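Local coordinates for EtuB protein (Clostridium kluyveri DSM 555, PDB 3IO0), which probably forms part of the shell of a bacterial microcompartment associated with ethanol utilisation, as a trimer of tandem-BMC-domain subunits, at residues P50-A55 with K105-Y110; L31-T36 with V87-D92; A161-K166 with T205-A210. One frame throughout, in Å; residues are numbered along the deposited sequence.

Interaction 1: P50-A55 with K105-Y110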
ATOM      1  N   PRO A  50      -6.360   7.615 -13.306  1.00 46.00           N
ATOM      2  CA  PRO A  50      -7.090   7.717 -14.584  1.00 45.92           C
ATOM      3  C   PRO A  50      -7.135   9.144 -15.146  1.00 45.98           C
ATOM      4  O   PRO A  50      -6.969   9.327 -16.351  1.00 45.70           O
ATOM      5  CB  PRO A  50      -8.494   7.188 -14.239  1.00 45.68           C
ATOM      6  CG  PRO A  50      -8.286   6.336 -13.040  1.00 45.47           C
ATOM      7  CD  PRO A  50      -7.214   7.031 -12.253  1.00 45.80           C
ATOM      8  N   ALA A  51      -7.320  10.141 -14.282  1.00 46.23           N
ATOM      9  CA  ALA A  51      -7.343  11.536 -14.724  1.00 46.45           C
ATOM     10  C   ALA A  51      -6.061  11.920 -15.464  1.00 46.54           C
ATOM     11  O   ALA A  51      -6.109  12.459 -16.577  1.00 46.36           O
ATOM     12  CB  ALA A  51      -7.577  12.463 -13.548  1.00 46.69           C
ATOM     13  N   GLN A  52      -4.916  11.627 -14.846  1.00 46.60           N
ATOM     14  CA  GLN A  52      -3.629  11.958 -15.439  1.00 46.82           C
ATOM     15  C   GLN A  52      -3.413  11.129 -16.691  1.00 46.96           C
ATOM     16  O   GLN A  52      -2.891  11.624 -17.682  1.00 46.99           O
ATOM     17  CB  GLN A  52      -2.484  11.738 -14.448  1.00 46.91           C
ATOM     18  CG  GLN A  52      -2.363  12.801 -13.358  1.00 47.24           C
ATOM     19  CD  GLN A  52      -3.208  12.507 -12.125  1.00 48.06           C
ATOM     20  OE1 GLN A  52      -4.108  11.673 -12.151  1.00 48.80           O
ATOM     21  NE2 GLN A  52      -2.914  13.199 -11.036  1.00 48.56           N
ATOM     22  N   MET A  53      -3.827   9.864 -16.643  1.00 47.23           N
ATOM     23  CA  MET A  53      -3.746   8.982 -17.807  1.00 47.29           C
ATOM     24  C   MET A  53      -4.537   9.589 -18.965  1.00 47.17           C
ATOM     25  O   MET A  53      -4.036   9.638 -20.086  1.00 47.18           O
ATOM     26  CB  MET A  53      -4.232   7.563 -17.476  1.00 47.23           C
ATOM     27  CG  MET A  53      -3.379   6.827 -16.445  1.00 47.40           C
ATOM     28  SD  MET A  53      -3.593   5.025 -16.408  1.00 47.81           S
ATOM     29  CE  MET A  53      -5.009   4.883 -15.345  1.00 49.18           C
ATOM     30  N   MET A  54      -5.751  10.077 -18.688  1.00 47.11           N
ATOM     31  CA  MET A  54      -6.561  10.741 -19.712  1.00 47.28           C
ATOM     32  C   MET A  54      -5.766  11.873 -20.353  1.00 47.53           C
ATOM     33  O   MET A  54      -5.629  11.925 -21.581  1.00 47.73           O
ATOM     34  CB  MET A  54      -7.873  11.290 -19.144  1.00 47.05           C
ATOM     35  CG  MET A  54      -8.997  10.268 -18.895  1.00 47.48           C
ATOM     36  SD  MET A  54      -9.488   9.211 -20.278  1.00 46.18           S
ATOM     37  CE  MET A  54      -9.497  10.444 -21.602  1.00 49.87           C
ATOM     38  N   ALA A  55      -5.227  12.759 -19.511  1.00 47.69           N
ATOM     39  CA  ALA A  55      -4.416  13.892 -19.966  1.00 47.48           C
ATOM     40  C   ALA A  55      -3.184  13.447 -20.758  1.00 47.56           C
ATOM     41  O   ALA A  55      -2.859  14.044 -21.771  1.00 48.00           O
ATOM     42  CB  ALA A  55      -4.020  14.766 -18.799  1.00 47.15           C
ATOM     43  N   LYS A 105      -1.646  20.687 -18.740  1.00 52.67           N
ATOM     44  CA  LYS A 105      -2.793  21.537 -19.084  1.00 53.45           C
ATOM     45  C   LYS A 105      -4.119  20.816 -18.893  1.00 53.16           C
ATOM     46  O   LYS A 105      -5.072  21.416 -18.408  1.00 53.68           O
ATOM     47  CB  LYS A 105      -2.706  22.029 -20.531  1.00 53.89           C
ATOM     48  CG  LYS A 105      -2.798  23.560 -20.696  1.00 56.96           C
ATOM     49  CD  LYS A 105      -4.155  24.174 -20.286  1.00 61.87           C
ATOM     50  CE  LYS A 105      -5.165  24.216 -21.460  1.00 64.59           C
ATOM     51  NZ  LYS A 105      -4.603  24.824 -22.722  1.00 65.47           N
ATOM     52  N   GLN A 106      -4.166  19.535 -19.255  1.00 52.73           N
ATOM     53  CA  GLN A 106      -5.411  18.773 -19.294  1.00 52.49           C
ATOM     54  C   GLN A 106      -5.764  18.050 -17.996  1.00 51.84           C
ATOM     55  O   GLN A 106      -6.904  17.610 -17.809  1.00 51.67           O
ATOM     56  CB  GLN A 106      -5.383  17.771 -20.453  1.00 52.96           C
ATOM     57  CG  GLN A 106      -5.235  18.398 -21.837  1.00 55.00           C
ATOM     58  CD  GLN A 106      -6.218  19.532 -22.067  1.00 58.91           C
ATOM     59  OE1 GLN A 106      -7.424  19.402 -21.793  1.00 60.55           O
ATOM     60  NE2 GLN A 106      -5.708  20.664 -22.561  1.00 59.83           N
ATOM     61  N   THR A 107      -4.796  17.931 -17.100  1.00 51.10           N
ATOM     62  CA  THR A 107      -4.997  17.161 -15.885  1.00 50.53           C
ATOM     63  C   THR A 107      -6.197  17.639 -15.076  1.00 50.55           C
ATOM     64  O   THR A 107      -7.108  16.860 -14.802  1.00 50.35           O
ATOM     65  CB  THR A 107      -3.704  17.101 -15.037  1.00 50.48           C
ATOM     66  OG1 THR A 107      -2.775  16.234 -15.684  1.00 49.74           O
ATOM     67  CG2 THR A 107      -3.965  16.551 -13.648  1.00 50.12           C
ATOM     68  N   ASP A 108      -6.218  18.924 -14.730  1.00 50.70           N
ATOM     69  CA  ASP A 108      -7.259  19.455 -13.853  1.00 50.65           C
ATOM     70  C   ASP A 108      -8.635  19.311 -14.460  1.00 50.76           C
ATOM     71  O   ASP A 108      -9.615  19.111 -13.731  1.00 50.88           O
ATOM     72  CB  ASP A 108      -6.989  20.907 -13.515  1.00 50.63           C
ATOM     73  CG  ASP A 108      -5.772  21.069 -12.658  1.00 51.50           C
ATOM     74  OD1 ASP A 108      -5.856  20.761 -11.459  1.00 51.69           O
ATOM     75  OD2 ASP A 108      -4.723  21.493 -13.186  1.00 54.12           O
ATOM     76  N   LYS A 109      -8.702  19.413 -15.788  1.00 50.74           N
ATOM     77  CA  LYS A 109      -9.935  19.170 -16.521  1.00 50.79           C
ATOM     78  C   LYS A 109     -10.494  17.814 -16.130  1.00 50.87           C
ATOM     79  O   LYS A 109     -11.672  17.703 -15.771  1.00 50.98           O
ATOM     80  CB  LYS A 109      -9.681  19.242 -18.030  1.00 51.06           C
ATOM     81  CG  LYS A 109     -10.713  18.561 -18.923  1.00 51.29           C
ATOM     82  CD  LYS A 109     -10.655  19.151 -20.319  1.00 53.61           C
ATOM     83  CE  LYS A 109     -10.931  18.123 -21.418  1.00 55.62           C
ATOM     84  NZ  LYS A 109      -9.662  17.594 -22.030  1.00 56.59           N
ATOM     85  N   TYR A 110      -9.633  16.797 -16.168  1.00 50.69           N
ATOM     86  CA  TYR A 110     -10.055  15.422 -15.914  1.00 50.54           C
ATOM     87  C   TYR A 110     -10.320  15.080 -14.457  1.00 50.44           C
ATOM     88  O   TYR A 110     -11.219  14.301 -14.158  1.00 50.40           O
ATOM     89  CB  TYR A 110      -9.064  14.450 -16.523  1.00 50.59           C
ATOM     90  CG  TYR A 110      -9.149  14.453 -18.017  1.00 51.03           C
ATOM     91  CD1 TYR A 110     -10.330  14.096 -18.660  1.00 51.39           C
ATOM     92  CD2 TYR A 110      -8.060  14.825 -18.796  1.00 51.47           C
ATOM     93  CE1 TYR A 110     -10.422  14.102 -20.032  1.00 51.41           C
ATOM     94  CE2 TYR A 110      -8.141  14.833 -20.175  1.00 51.29           C
ATOM     95  CZ  TYR A 110      -9.326  14.469 -20.784  1.00 51.08           C
ATOM     96  OH  TYR A 110      -9.423  14.465 -22.149  1.00 51.42           O
TER
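Met54 sets its CB almost squarely over the middle of the Tyr110 ring, 3.5 Å from CB to the ring centroid, giving a CH-pi contact made by the root of a side chain instead of its tip. The rest of Met54 turns with CG anti to its carbonyl carbon (chi1 -78°) and bends twice more, crossing Tyr110 at about a right angle. Its SD stays above the same face in a more distant Met-aromatic contact, 5.3 Å from the Tyr110 centroid. Two alanines one helical turn apart bring the backbones together: Ala51 CB meets Tyr110 CB at 3.9 Å, and Ala55 CB meets Gln106 CB at 3.7 Å. Thr107 completes the seam, its OG1 beside Ala55 CB and its CG2 near the CG of Gln52. The axes of 50-55 and 105-110 approach to 7.9 Å, with their N-to-C directions 136° apart. In this tandem-BMC chain the pair is helix 50-61 against helix 93-111, buried, with strand 120-127 and helix 132-138 also packing on helix 50-61; Ala51 touches Glu123 and Gln125, and Met54 touches Phe134. The polar ends look elsewhere. Tyr110 OH hydrogen-bonds to Glu58, a residue that also forms a salt bridge with Lys109, while Lys109 NZ gives a 2.9 Å hydrogen bond to Gln106 OE1. Thr107 OG1 is bonded to Ala103 O, and Gln52 NE2 to Val47 O.

Interaction 2: L31-T36 with V87-D92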
ATOM      1  N   LEU A  31      14.124   1.820 -18.026  1.00 55.00           N
ATOM      2  CA  LEU A  31      13.043   2.424 -18.797  1.00 55.12           C
ATOM      3  C   LEU A  31      13.135   1.819 -20.181  1.00 55.78           C
ATOM      4  O   LEU A  31      14.043   1.037 -20.452  1.00 56.04           O
ATOM      5  CB  LEU A  31      13.207   3.934 -18.840  1.00 54.76           C
ATOM      6  CG  LEU A  31      13.349   4.537 -17.443  1.00 53.98           C
ATOM      7  CD1 LEU A  31      14.044   5.862 -17.517  1.00 54.04           C
ATOM      8  CD2 LEU A  31      12.009   4.671 -16.747  1.00 52.95           C
ATOM      9  N   GLY A  32      12.218   2.148 -21.075  1.00 56.42           N
ATOM     10  CA  GLY A  32      12.275   1.513 -22.394  1.00 57.32           C
ATOM     11  C   GLY A  32      13.471   1.880 -23.272  1.00 57.62           C
ATOM     12  O   GLY A  32      13.496   1.514 -24.435  1.00 57.78           O
ATOM     13  N   LEU A  33      14.474   2.557 -22.717  1.00 58.07           N
ATOM     14  CA  LEU A  33      15.331   3.453 -23.515  1.00 58.76           C
ATOM     15  C   LEU A  33      16.504   2.836 -24.257  1.00 59.82           C
ATOM     16  O   LEU A  33      16.989   1.762 -23.913  1.00 60.04           O
ATOM     17  CB  LEU A  33      15.825   4.627 -22.666  1.00 58.23           C
ATOM     18  CG  LEU A  33      14.757   5.394 -21.888  1.00 57.56           C
ATOM     19  CD1 LEU A  33      15.364   6.511 -21.080  1.00 56.22           C
ATOM     20  CD2 LEU A  33      13.695   5.934 -22.815  1.00 57.17           C
ATOM     21  N   ASP A  34      16.943   3.536 -25.297  1.00 61.10           N
ATOM     22  CA  ASP A  34      18.170   3.201 -26.011  1.00 62.39           C
ATOM     23  C   ASP A  34      18.818   4.502 -26.462  1.00 63.01           C
ATOM     24  O   ASP A  34      18.301   5.581 -26.195  1.00 62.68           O
ATOM     25  CB  ASP A  34      17.904   2.270 -27.204  1.00 62.48           C
ATOM     26  CG  ASP A  34      17.224   2.976 -28.360  1.00 63.49           C
ATOM     27  OD1 ASP A  34      16.085   2.586 -28.687  1.00 64.89           O
ATOM     28  OD2 ASP A  34      17.813   3.925 -28.929  1.00 63.73           O
ATOM     29  N   ASN A  35      19.936   4.398 -27.166  1.00 64.20           N
ATOM     30  CA  ASN A  35      20.738   5.578 -27.424  1.00 65.43           C
ATOM     31  C   ASN A  35      20.194   6.557 -28.480  1.00 65.57           C
ATOM     32  O   ASN A  35      20.494   7.755 -28.445  1.00 65.40           O
ATOM     33  CB  ASN A  35      22.191   5.202 -27.684  1.00 65.79           C
ATOM     34  CG  ASN A  35      23.135   6.234 -27.119  1.00 68.03           C
ATOM     35  OD1 ASN A  35      23.707   7.035 -27.864  1.00 71.05           O
ATOM     36  ND2 ASN A  35      23.255   6.273 -25.785  1.00 68.78           N
ATOM     37  N   THR A  36      19.382   6.043 -29.401  1.00 65.83           N
ATOM     38  CA  THR A  36      18.708   6.876 -30.398  1.00 65.88           C
ATOM     39  C   THR A  36      17.485   7.543 -29.773  1.00 65.43           C
ATOM     40  O   THR A  36      16.827   8.364 -30.407  1.00 65.68           O
ATOM     41  CB  THR A  36      18.253   6.048 -31.642  1.00 66.26           C
ATOM     42  OG1 THR A  36      17.002   5.382 -31.369  1.00 66.53           O
ATOM     43  CG2 THR A  36      19.336   5.006 -32.054  1.00 66.91           C
ATOM     44  N   VAL A  87       5.899   7.766 -17.701  1.00 44.83           N
ATOM     45  CA  VAL A  87       7.106   8.194 -18.395  1.00 45.31           C
ATOM     46  C   VAL A  87       6.922   8.010 -19.891  1.00 45.83           C
ATOM     47  O   VAL A  87       6.647   6.907 -20.359  1.00 46.02           O
ATOM     48  CB  VAL A  87       8.385   7.464 -17.895  1.00 45.21           C
ATOM     49  CG1 VAL A  87       9.599   7.892 -18.680  1.00 44.59           C
ATOM     50  CG2 VAL A  87       8.623   7.765 -16.434  1.00 45.34           C
ATOM     51  N   LEU A  88       7.061   9.113 -20.621  1.00 46.41           N
ATOM     52  CA  LEU A  88       7.015   9.125 -22.070  1.00 46.92           C
ATOM     53  C   LEU A  88       8.429   9.266 -22.614  1.00 47.90           C
ATOM     54  O   LEU A  88       9.235  10.006 -22.044  1.00 48.34           O
ATOM     55  CB  LEU A  88       6.176  10.304 -22.551  1.00 46.53           C
ATOM     56  CG  LEU A  88       4.755  10.449 -22.021  1.00 45.69           C
ATOM     57  CD1 LEU A  88       4.108  11.712 -22.564  1.00 43.83           C
ATOM     58  CD2 LEU A  88       3.946   9.219 -22.389  1.00 45.65           C
ATOM     59  N   LYS A  89       8.728   8.561 -23.705  1.00 48.93           N
ATOM     60  CA  LYS A  89      10.043   8.637 -24.343  1.00 50.03           C
ATOM     61  C   LYS A  89       9.997   9.263 -25.735  1.00 51.14           C
ATOM     62  O   LYS A  89       9.009   9.124 -26.469  1.00 51.51           O
ATOM     63  CB  LYS A  89      10.707   7.263 -24.394  1.00 49.78           C
ATOM     64  CG  LYS A  89       9.955   6.203 -25.183  1.00 49.93           C
ATOM     65  CD  LYS A  89      10.760   4.906 -25.238  1.00 50.13           C
ATOM     66  CE  LYS A  89      10.036   3.818 -26.008  1.00 49.97           C
ATOM     67  NZ  LYS A  89      10.594   2.495 -25.654  1.00 50.13           N
ATOM     68  N   ALA A  90      11.078   9.956 -26.087  1.00 52.41           N
ATOM     69  CA  ALA A  90      11.186  10.676 -27.358  1.00 53.51           C
ATOM     70  C   ALA A  90      12.638  10.778 -27.761  1.00 54.31           C
ATOM     71  O   ALA A  90      13.520  10.788 -26.906  1.00 54.56           O
ATOM     72  CB  ALA A  90      10.588  12.076 -27.236  1.00 53.37           C
ATOM     73  N   ALA A  91      12.884  10.862 -29.064  1.00 55.45           N
ATOM     74  CA  ALA A  91      14.231  11.108 -29.574  1.00 56.27           C
ATOM     75  C   ALA A  91      14.664  12.538 -29.241  1.00 56.93           C
ATOM     76  O   ALA A  91      15.840  12.802 -29.005  1.00 57.02           O
ATOM     77  CB  ALA A  91      14.281  10.863 -31.075  1.00 56.03           C
ATOM     78  N   ASP A  92      13.699  13.449 -29.204  1.00 57.81           N
ATOM     79  CA  ASP A  92      13.984  14.857 -28.991  1.00 58.80           C
ATOM     80  C   ASP A  92      13.278  15.376 -27.734  1.00 58.82           C
ATOM     81  O   ASP A  92      12.060  15.240 -27.578  1.00 58.86           O
ATOM     82  CB  ASP A  92      13.542  15.648 -30.229  1.00 59.38           C
ATOM     83  CG  ASP A  92      14.072  17.083 -30.252  1.00 60.86           C
ATOM     84  OD1 ASP A  92      14.053  17.794 -29.212  1.00 61.33           O
ATOM     85  OD2 ASP A  92      14.476  17.509 -31.355  1.00 63.28           O
TER
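Leu33 and Lys89 lie alongside each other and run in opposite directions: the end of Leu33 comes down beside the strand, while Lys89 extends the other way, up to the loop. The methyl CD2 of Leu33 lies against the aliphatic stem of Lys89, 3.6 Å from Lys89 CB and close to CD as well. Lys89 can make this climb because its CG sits between the backbone N and the carbonyl carbon (chi1 61°) and the chain is fully extended beyond it. The ammonium thus arrives under the loop backbone, where Lys89 NZ gives a weak hydrogen bond of 3.3 Å to Gly32 O. Asp34 OD1 is 6.3 Å from Lys89 NZ, too far for contact, though the carboxylate may still favour the charged lysine. Asp34 is occupied within the loop: its OD2 accepts from Thr36 N at 2.7 Å, an Asx turn, and from Thr36 OG1 at 3.0 Å, the latter through the syn lone pair. This double grip shapes the loop's far end, where Thr36 O lies 3.6 Å from Ala91 CB. At the other end Leu31 CD2 and Val87 CG1 make a loose apolar contact, and Leu31 also packs on Tyr175 of a neighbouring subunit. Residues 31-36 and 87-91 run 9° apart end to end, and Val87 and Lys89 point at the loop, which joins strands 15-20 and 39-45 and thus lies over one face of the sheet. Strand 84-90 is held edge to edge between strands 39-45 and 66-71; Leu88 and Ala90 point to the opposite face, against helix 93-111, whose start is capped by Asp92.

Interaction 3: A161-K166 with T205-A210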
ATOM      1  N   ALA A 161     -19.488  -0.882 -11.300  1.00 46.65           N
ATOM      2  CA  ALA A 161     -19.035  -1.790 -12.351  1.00 47.45           C
ATOM      3  C   ALA A 161     -20.175  -2.595 -12.966  1.00 48.12           C
ATOM      4  O   ALA A 161     -20.317  -2.670 -14.188  1.00 48.15           O
ATOM      5  CB  ALA A 161     -17.977  -2.716 -11.807  1.00 47.22           C
ATOM      6  N   ASP A 162     -20.980  -3.197 -12.102  1.00 49.10           N
ATOM      7  CA  ASP A 162     -22.076  -4.037 -12.537  1.00 50.18           C
ATOM      8  C   ASP A 162     -23.138  -3.236 -13.307  1.00 50.67           C
ATOM      9  O   ASP A 162     -23.548  -3.663 -14.395  1.00 50.76           O
ATOM     10  CB  ASP A 162     -22.664  -4.799 -11.343  1.00 50.35           C
ATOM     11  CG  ASP A 162     -23.987  -5.472 -11.661  1.00 51.35           C
ATOM     12  OD1 ASP A 162     -23.978  -6.487 -12.405  1.00 52.03           O
ATOM     13  OD2 ASP A 162     -25.030  -4.986 -11.148  1.00 52.02           O
ATOM     14  N   THR A 163     -23.564  -2.078 -12.790  1.00 51.10           N
ATOM     15  CA  THR A 163     -24.626  -1.343 -13.503  1.00 51.79           C
ATOM     16  C   THR A 163     -24.134  -0.767 -14.832  1.00 51.97           C
ATOM     17  O   THR A 163     -24.918  -0.593 -15.765  1.00 52.06           O
ATOM     18  CB  THR A 163     -25.400  -0.260 -12.664  1.00 51.80           C
ATOM     19  OG1 THR A 163     -24.682   0.972 -12.657  1.00 51.98           O
ATOM     20  CG2 THR A 163     -25.719  -0.724 -11.224  1.00 52.08           C
ATOM     21  N   ALA A 164     -22.835  -0.498 -14.922  1.00 52.16           N
ATOM     22  CA  ALA A 164     -22.254  -0.055 -16.178  1.00 52.31           C
ATOM     23  C   ALA A 164     -22.468  -1.116 -17.248  1.00 52.58           C
ATOM     24  O   ALA A 164     -22.892  -0.801 -18.356  1.00 53.09           O
ATOM     25  CB  ALA A 164     -20.794   0.240 -16.014  1.00 52.12           C
ATOM     26  N   LEU A 165     -22.205  -2.373 -16.903  1.00 52.64           N
ATOM     27  CA  LEU A 165     -22.231  -3.468 -17.867  1.00 52.72           C
ATOM     28  C   LEU A 165     -23.651  -3.866 -18.245  1.00 52.96           C
ATOM     29  O   LEU A 165     -23.921  -4.300 -19.380  1.00 52.79           O
ATOM     30  CB  LEU A 165     -21.489  -4.671 -17.293  1.00 52.77           C
ATOM     31  CG  LEU A 165     -19.986  -4.529 -17.053  1.00 52.72           C
ATOM     32  CD1 LEU A 165     -19.501  -5.626 -16.131  1.00 52.46           C
ATOM     33  CD2 LEU A 165     -19.238  -4.581 -18.367  1.00 52.93           C
ATOM     34  N   LYS A 166     -24.548  -3.727 -17.270  1.00 53.35           N
ATOM     35  CA  LYS A 166     -25.975  -3.980 -17.454  1.00 53.67           C
ATOM     36  C   LYS A 166     -26.594  -2.944 -18.396  1.00 53.77           C
ATOM     37  O   LYS A 166     -27.403  -3.289 -19.244  1.00 53.72           O
ATOM     38  CB  LYS A 166     -26.696  -3.954 -16.103  1.00 53.63           C
ATOM     39  CG  LYS A 166     -26.610  -5.241 -15.272  1.00 54.18           C
ATOM     40  CD  LYS A 166     -26.855  -4.890 -13.799  1.00 55.85           C
ATOM     41  CE  LYS A 166     -27.807  -5.849 -13.068  1.00 55.74           C
ATOM     42  NZ  LYS A 166     -27.108  -6.905 -12.316  1.00 55.31           N
ATOM     43  N   THR A 205     -22.447   6.859 -17.503  1.00 52.99           N
ATOM     44  CA  THR A 205     -23.327   7.810 -16.837  1.00 53.17           C
ATOM     45  C   THR A 205     -24.198   7.137 -15.801  1.00 53.10           C
ATOM     46  O   THR A 205     -24.401   7.689 -14.705  1.00 53.32           O
ATOM     47  CB  THR A 205     -24.218   8.574 -17.820  1.00 53.19           C
ATOM     48  OG1 THR A 205     -23.436   8.974 -18.941  1.00 53.48           O
ATOM     49  CG2 THR A 205     -24.797   9.822 -17.151  1.00 53.15           C
ATOM     50  N   ALA A 206     -24.717   5.962 -16.154  1.00 52.67           N
ATOM     51  CA  ALA A 206     -25.515   5.180 -15.226  1.00 52.50           C
ATOM     52  C   ALA A 206     -24.641   4.783 -14.043  1.00 52.42           C
ATOM     53  O   ALA A 206     -25.068   4.857 -12.886  1.00 52.30           O
ATOM     54  CB  ALA A 206     -26.079   3.958 -15.910  1.00 52.44           C
ATOM     55  N   ALA A 207     -23.404   4.392 -14.354  1.00 52.37           N
ATOM     56  CA  ALA A 207     -22.442   3.953 -13.358  1.00 52.19           C
ATOM     57  C   ALA A 207     -22.130   5.077 -12.383  1.00 52.32           C
ATOM     58  O   ALA A 207     -22.200   4.872 -11.170  1.00 52.31           O
ATOM     59  CB  ALA A 207     -21.189   3.443 -14.026  1.00 52.03           C
ATOM     60  N   ARG A 208     -21.820   6.262 -12.918  1.00 52.57           N
ATOM     61  CA  ARG A 208     -21.606   7.462 -12.105  1.00 52.85           C
ATOM     62  C   ARG A 208     -22.816   7.741 -11.207  1.00 53.30           C
ATOM     63  O   ARG A 208     -22.669   8.026 -10.011  1.00 53.24           O
ATOM     64  CB  ARG A 208     -21.323   8.683 -12.983  1.00 52.55           C
ATOM     65  CG  ARG A 208     -20.744   9.853 -12.190  1.00 52.93           C
ATOM     66  CD  ARG A 208     -21.366  11.205 -12.548  1.00 53.97           C
ATOM     67  NE  ARG A 208     -20.780  11.801 -13.748  1.00 54.62           N
ATOM     68  CZ  ARG A 208     -21.381  11.864 -14.933  1.00 55.17           C
ATOM     69  NH1 ARG A 208     -22.608  11.379 -15.096  1.00 56.23           N
ATOM     70  NH2 ARG A 208     -20.753  12.421 -15.959  1.00 55.59           N
ATOM     71  N   LYS A 209     -24.010   7.653 -11.793  1.00 53.78           N
ATOM     72  CA  LYS A 209     -25.242   7.889 -11.054  1.00 54.36           C
ATOM     73  C   LYS A 209     -25.366   6.913  -9.877  1.00 54.19           C
ATOM     74  O   LYS A 209     -25.553   7.332  -8.725  1.00 54.32           O
ATOM     75  CB  LYS A 209     -26.449   7.788 -11.986  1.00 54.53           C
ATOM     76  CG  LYS A 209     -27.736   8.281 -11.361  1.00 56.69           C
ATOM     77  CD  LYS A 209     -28.938   8.058 -12.277  1.00 60.12           C
ATOM     78  CE  LYS A 209     -30.246   8.299 -11.513  1.00 62.08           C
ATOM     79  NZ  LYS A 209     -31.429   7.753 -12.234  1.00 63.04           N
ATOM     80  N   ALA A 210     -25.229   5.621 -10.182  1.00 53.87           N
ATOM     81  CA  ALA A 210     -25.297   4.549  -9.190  1.00 53.30           C
ATOM     82  C   ALA A 210     -24.287   4.752  -8.064  1.00 53.13           C
ATOM     83  O   ALA A 210     -24.638   4.639  -6.886  1.00 53.39           O
ATOM     84  CB  ALA A 210     -25.085   3.201  -9.857  1.00 52.98           C
TER
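Ala164 and Ala207 meet methyl to methyl, CB to CB 3.8 Å, at the point where the two backbones come nearest. Beside them Thr163 supplies the other half of the seam. Its OG1 stands between the backbone N and the carbonyl carbon (chi1 84°), which turns the hydroxyl across the gap: Thr163 OG1 is 3.6 Å from Ala210 CB and 3.8 Å from Ala207 CA, and it also lies near Ala206 O at 3.9 Å. The partners on helix 197-217 are thus all alanines, and their short side chains let the axes of 161-166 and 205-210 approach to 7.9 Å, their N-to-C directions 149° apart. One shell out, Met149 of strand 145-152 touches both Ala164 and Ala207 and closes the seam from the sheet side, where Ala161 and Leu165 also seat helix 154-167 on strand 189-195. This is the helix-on-sheet layer of the second BMC domain. On another flank of helix 154-167, Lys166 NZ and Asp162 OD2 form a salt bridge of 3.1 Å one turn apart, the ammonium meeting the syn lone pair of that oxygen. Both groups have further partners on a neighbouring subunit, Lys166 NZ with Asn22 O and Asp162 OD1 with Asp24 N of that subunit, and Ala210 touches its Met4. The chemistry is divided accordingly: within these segments the helices are joined by van der Waals contact of small groups, a direct polar tie between the two helices comes from Ser203 OG to Ala164 O, and the charged pair serves the boundary between subunits.

Interactions 1 and 2 share a continuous piece of chain: strand 84-90, which carries part of interaction 2, leads into helix 93-111 of interaction 1. Their centres are 22 Å apart, and their nearest atoms about 7 Å. Interaction 3 lies in the second BMC region, its centre 22 Å from that of interaction 1 and 39 Å from that of interaction 2. The two halves repeat the same order of strands and helices, so helices 50-61 and 93-111 probably correspond to 154-167 and 197-217, though the contacts fall at different points along them. Interaction 1 sits near the chain's centre, whereas interactions 2 and 3 lie on opposite sides of it, each reaching a different neighbouring subunit.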